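Local coordinates for uncharacterized protein (Capnocytophaga ochracea, PDB 4W9R) that is of unknown function but is probably an esterase-like member of the alpha/beta hydrolases, at residues Y72-Q76 with E77-V81; N264-Y267 with K268-V272. One frame throughout, in Å; residues are numbered along the deposited sequence. Where two conformers were deposited one is given.

Contact 1 (Y72-Q76 with E77-V81)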
loop_
_atom_site.group_PDB
_atom_site.type_symbol
_atom_site.label_atom_id
_atom_site.label_comp_id
_atom_site.label_asym_id
_atom_site.label_seq_id
_atom_site.Cartn_x
_atom_site.Cartn_y
_atom_site.Cartn_z
ATOM N N TYR B 72 -9.708 8.258 15.250
ATOM C CA TYR B 72 -8.383 8.079 15.833
ATOM C C TYR B 72 -8.406 7.469 17.228
ATOM O O TYR B 72 -9.062 7.981 18.137
ATOM C CB TYR B 72 -7.640 9.416 15.867
ATOM C CG TYR B 72 -7.163 9.873 14.508
ATOM C CD1 TYR B 72 -7.970 10.660 13.696
ATOM C CD2 TYR B 72 -5.910 9.511 14.034
ATOM C CE1 TYR B 72 -7.538 11.076 12.451
ATOM C CE2 TYR B 72 -5.471 9.922 12.792
ATOM C CZ TYR B 72 -6.288 10.704 12.003
ATOM O OH TYR B 72 -5.852 11.115 10.765
ATOM N N GLU B 73 -7.677 6.365 17.368
ATOM C CA GLU B 73 -7.445 5.696 18.647
ATOM C C GLU B 73 -8.701 5.454 19.480
ATOM O O GLU B 73 -8.865 6.048 20.546
ATOM C CB GLU B 73 -6.435 6.494 19.474
ATOM C CG GLU B 73 -5.017 6.444 18.925
ATOM C CD GLU B 73 -4.021 7.182 19.798
ATOM O OE1 GLU B 73 -4.363 8.271 20.303
ATOM O OE2 GLU B 73 -2.897 6.670 19.983
ATOM N N PRO B 74 -9.592 4.576 19.000
ATOM C CA PRO B 74 -10.710 4.172 19.854
ATOM C C PRO B 74 -10.210 3.252 20.961
ATOM O O PRO B 74 -9.210 2.562 20.767
ATOM C CB PRO B 74 -11.640 3.435 18.890
ATOM C CG PRO B 74 -10.727 2.895 17.839
ATOM C CD PRO B 74 -9.623 3.905 17.686
ATOM N N LYS B 75 -10.883 3.249 22.106
ATOM C CA LYS B 75 -10.480 2.393 23.215
ATOM C C LYS B 75 -10.721 0.925 22.875
ATOM O O LYS B 75 -11.539 0.607 22.011
ATOM C CB LYS B 75 -11.230 2.777 24.489
ATOM C CG LYS B 75 -10.998 4.212 24.933
ATOM C CD LYS B 75 -11.796 4.536 26.186
ATOM C CE LYS B 75 -11.552 5.965 26.646
ATOM N NZ LYS B 75 -10.116 6.207 26.960
ATOM N N GLN B 76 -10.001 0.036 23.551
ATOM C CA GLN B 76 -10.114 -1.395 23.293
ATOM C C GLN B 76 -11.530 -1.910 23.547
ATOM O O GLN B 76 -12.042 -2.739 22.794
ATOM C CB GLN B 76 -9.116 -2.171 24.152
ATOM C CG GLN B 76 -9.171 -3.674 23.952
ATOM C CD GLN B 76 -8.157 -4.410 24.803
ATOM O OE1 GLN B 76 -7.261 -3.802 25.389
ATOM N NE2 GLN B 76 -8.295 -5.729 24.877
ATOM N N GLU B 77 -12.162 -1.413 24.606
ATOM C CA GLU B 77 -13.517 -1.832 24.946
ATOM C C GLU B 77 -14.536 -1.318 23.933
ATOM O O GLU B 77 -15.650 -1.834 23.846
ATOM C CB GLU B 77 -13.892 -1.357 26.351
ATOM C CG GLU B 77 -13.205 -2.120 27.474
ATOM C CD GLU B 77 -13.600 -1.610 28.848
ATOM O OE1 GLU B 77 -13.954 -0.417 28.962
ATOM O OE2 GLU B 77 -13.561 -2.401 29.813
ATOM N N ASP B 78 -14.151 -0.300 23.168
ATOM C CA ASP B 78 -15.034 0.263 22.153
ATOM C C ASP B 78 -15.147 -0.638 20.928
ATOM O O ASP B 78 -16.230 -0.811 20.375
ATOM C CB ASP B 78 -14.548 1.651 21.720
ATOM C CG ASP B 78 -14.732 2.702 22.798
ATOM O OD1 ASP B 78 -15.599 2.514 23.679
ATOM O OD2 ASP B 78 -14.013 3.722 22.758
ATOM N N VAL B 79 -14.020 -1.186 20.489
ATOM C CA VAL B 79 -13.987 -1.977 19.263
ATOM C C VAL B 79 -14.070 -3.488 19.475
ATOM O O VAL B 79 -14.034 -4.251 18.510
ATOM C CB VAL B 79 -12.713 -1.676 18.456
ATOM C CG1 VAL B 79 -12.696 -0.218 18.026
ATOM C CG2 VAL B 79 -11.477 -2.012 19.273
ATOM N N THR B 80 -14.176 -3.928 20.724
ATOM C CA THR B 80 -14.109 -5.361 21.007
ATOM C C THR B 80 -15.469 -6.004 21.253
ATOM O O THR B 80 -16.220 -5.589 22.136
ATOM C CB THR B 80 -13.216 -5.652 22.225
ATOM O OG1 THR B 80 -11.888 -5.182 21.969
ATOM C CG2 THR B 80 -13.171 -7.147 22.500
ATOM N N VAL B 81 -15.768 -7.031 20.464
ATOM C CA VAL B 81 -16.959 -7.846 20.663
ATOM C C VAL B 81 -16.621 -9.037 21.555
ATOM O O VAL B 81 -15.826 -9.897 21.175
ATOM C CB VAL B 81 -17.528 -8.349 19.325
ATOM C CG1 VAL B 81 -18.735 -9.242 19.562
ATOM C CG2 VAL B 81 -17.889 -7.177 18.427
#
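D78 and K75 meet across the first turn of the short helix 76-79. Their side chains run obliquely to each other. The D78 carboxylate turns back toward the start of the turn, with OD2 receiving the backbone N of K75 at 3.2 Å. That N-H comes from above the carboxylate plane, 38° out of it. D78 CG lies beside its own backbone N (chi1 -70°), which lets the carboxylate reach back in this way. K75 passes OD2 with its aliphatic part, CB lying 3.4 Å from D78 OD2. Its amine goes elsewhere, with NZ 6.2 Å from D78 OD2, and the charge of D78 is instead paired with R17 in a salt bridge. The backbone closes the same turn, D78 N bonding to K75 O at 3.0 Å. V79 N adds only weak bonds, to the carbonyls of K75 and Q76.

P74 and V79 cross at about a right angle. The pyrrolidine CG touches V79 CG1 at 3.7 Å, and P74 also rests on F95 of helix 91-110. Q76 and T80 lie alongside and point the same way. The T80 hydroxyl donates to the backbone carbonyl of Q76, with T80 OG1 2.6 Å from Q76 O. The donor is tilted 33° from the carbonyl plane. The T80 side chain also packs on E124 of helix 123-128.

The segment follows strand 67-71 of the alpha/beta hydrolase sheet, and its short helix fits against helices 91-110 and 123-128. Both V79 N bonds are weak, and the side-chain oxygens of D78 and T80 add bonds to the backbone. D78 OD2 serves both a backbone N-H and R17, which is consistent with a charged carboxylate, and it ties the turn to R17.

Contact 2 (N264-Y267 with K268-V272); sequences NTIY and KQLGV
Q269 lies alongside T265, one helical turn further on, with both side chains pointing the same way. Its amide sits against the threonine methyl, with Q269 NE2 3.4 Å from T265 CG2. Nearer the backbone, Q269 CG lies beyond the carbonyl oxygen, 3.3 Å from T265 O. With T265 OG1 beside the backbone N (chi1 -59°), where it bonds to the N261 carbonyl, CG2 is left anti to that N and faces the glutamine. An alanine in place of Q269 removes the amide beside the T265 methyl, and is likely to leave a gap there and toward I235, which Q269 also touches.

The main chain carries the regular bonds of helix 255-270. Q269 N to T265 O is the straightest, at 2.9 Å and 173°. L270 N to I266 O is 2.8 Å long. G271 then leaves helical geometry with positive phi, and its N reaches Y267 O only weakly.

The chain turns past the helix end, and V272 comes back beside the preceding turn. V272 O approaches the edge of the Y267 ring, near the ring plane. It also accepts a CH...O contact from Y267 CA at 3.3 Å. Carbon contacts also hold this end. I266 CG2 meets L270 CD2 at 4.3 Å and V272 CG2 at 4.2 Å. The branch at I266 places CG2 anti to the backbone N, toward the C-terminal end of the helix.

L270 packs on F233, and N169 donates to the carbonyl of K268. The last turn of the helix is thereby joined to the loops that carry N169 and F233. Its side chains contribute mainly van der Waals contact here, so the polar cohesion within the segment comes from the backbone, and N169 satisfies one carbonyl near the helix end.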
loop_
_atom_site.group_PDB
_atom_site.type_symbol
_atom_site.label_atom_id
_atom_site.label_comp_id
_atom_site.label_asym_id
_atom_site.label_seq_id
_atom_site.Cartn_x
_atom_site.Cartn_y
_atom_site.Cartn_z
ATOM N N ASN B 264 -23.778 3.149 -16.393
ATOM C CA ASN B 264 -24.946 2.969 -15.538
ATOM C C ASN B 264 -24.581 2.150 -14.307
ATOM O O ASN B 264 -25.015 2.453 -13.196
ATOM C CB ASN B 264 -26.088 2.294 -16.302
ATOM C CG ASN B 264 -26.777 3.234 -17.269
ATOM O OD1 ASN B 264 -26.734 4.453 -17.106
ATOM N ND2 ASN B 264 -27.424 2.668 -18.282
ATOM N N THR B 265 -23.780 1.110 -14.518
ATOM C CA THR B 265 -23.311 0.260 -13.431
ATOM C C THR B 265 -22.428 1.055 -12.473
ATOM O O THR B 265 -22.473 0.854 -11.258
ATOM C CB THR B 265 -22.531 -0.956 -13.967
ATOM O OG1 THR B 265 -23.374 -1.718 -14.840
ATOM C CG2 THR B 265 -22.063 -1.844 -12.823
ATOM N N ILE B 266 -21.630 1.963 -13.029
ATOM C CA ILE B 266 -20.806 2.852 -12.222
ATOM C C ILE B 266 -21.679 3.675 -11.279
ATOM O O ILE B 266 -21.379 3.797 -10.092
ATOM C CB ILE B 266 -19.959 3.800 -13.100
ATOM C CG1 ILE B 266 -18.890 3.013 -13.861
ATOM C CG2 ILE B 266 -19.294 4.872 -12.252
ATOM C CD1 ILE B 266 -18.041 3.869 -14.774
ATOM N N TYR B 267 -22.772 4.220 -11.805
ATOM C CA TYR B 267 -23.672 5.028 -10.990
ATOM C C TYR B 267 -24.400 4.188 -9.945
ATOM O O TYR B 267 -24.646 4.649 -8.833
ATOM C CB TYR B 267 -24.692 5.757 -11.866
ATOM C CG TYR B 267 -25.687 6.566 -11.066
ATOM C CD1 TYR B 267 -25.312 7.757 -10.458
ATOM C CD2 TYR B 267 -27.000 6.138 -10.912
ATOM C CE1 TYR B 267 -26.215 8.500 -9.721
ATOM C CE2 TYR B 267 -27.911 6.875 -10.176
ATOM C CZ TYR B 267 -27.513 8.056 -9.584
ATOM O OH TYR B 267 -28.413 8.795 -8.852
ATOM N N LYS B 268 -24.745 2.957 -10.305
ATOM C CA LYS B 268 -25.469 2.081 -9.394
ATOM C C LYS B 268 -24.593 1.643 -8.220
ATOM O O LYS B 268 -25.000 1.735 -7.062
ATOM C CB LYS B 268 -26.006 0.856 -10.139
ATOM C CG LYS B 268 -26.909 -0.030 -9.294
ATOM C CD LYS B 268 -27.570 -1.113 -10.132
ATOM C CE LYS B 268 -28.577 -1.907 -9.311
ATOM N NZ LYS B 268 -29.291 -2.924 -10.131
ATOM N N GLN B 269 -23.393 1.154 -8.525
ATOM C CA GLN B 269 -22.481 0.672 -7.494
ATOM C C GLN B 269 -21.762 1.793 -6.742
ATOM O O GLN B 269 -21.705 1.785 -5.512
ATOM C CB GLN B 269 -21.443 -0.268 -8.109
ATOM C CG GLN B 269 -22.031 -1.424 -8.898
ATOM C CD GLN B 269 -20.972 -2.406 -9.358
ATOM O OE1 GLN B 269 -19.775 -2.177 -9.175
ATOM N NE2 GLN B 269 -21.406 -3.507 -9.957
ATOM N N LEU B 270 -21.203 2.746 -7.482
ATOM C CA LEU B 270 -20.365 3.783 -6.879
ATOM C C LEU B 270 -21.127 5.055 -6.507
ATOM O O LEU B 270 -20.583 5.932 -5.837
ATOM C CB LEU B 270 -19.208 4.135 -7.819
ATOM C CG LEU B 270 -17.935 3.286 -7.748
ATOM C CD1 LEU B 270 -18.224 1.801 -7.902
ATOM C CD2 LEU B 270 -16.948 3.747 -8.806
ATOM N N GLY B 271 -22.379 5.152 -6.938
ATOM C CA GLY B 271 -23.208 6.302 -6.615
ATOM C C GLY B 271 -22.784 7.621 -7.240
ATOM O O GLY B 271 -23.268 8.681 -6.842
ATOM N N VAL B 272 -21.885 7.567 -8.218
ATOM C CA VAL B 272 -21.426 8.779 -8.893
ATOM C C VAL B 272 -21.705 8.737 -10.393
ATOM O O VAL B 272 -21.759 7.665 -11.000
ATOM C CB VAL B 272 -19.914 9.011 -8.678
ATOM C CG1 VAL B 272 -19.613 9.235 -7.205
ATOM C CG2 VAL B 272 -19.107 7.841 -9.221
#

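Contacts 1 and 2 share no helix or strand. Their centres are about 33 Å apart, and their nearest atoms about 23 Å. Contact 1 lies at the periphery, its centre about 28 Å from the centre of the chain, in a loop and short helix of the alpha/beta hydrolase domain. The centre of contact 2 lies about 8 Å from the centre of the chain, at the end of a long helix, where the hydrolase domain meets the helical C-terminal part. Both are partly buried. In contact 1 polar side-chain groups bond to the backbone of an irregular turn. In contact 2 the regular helix bonds itself, and side chains mostly add carbon contacts.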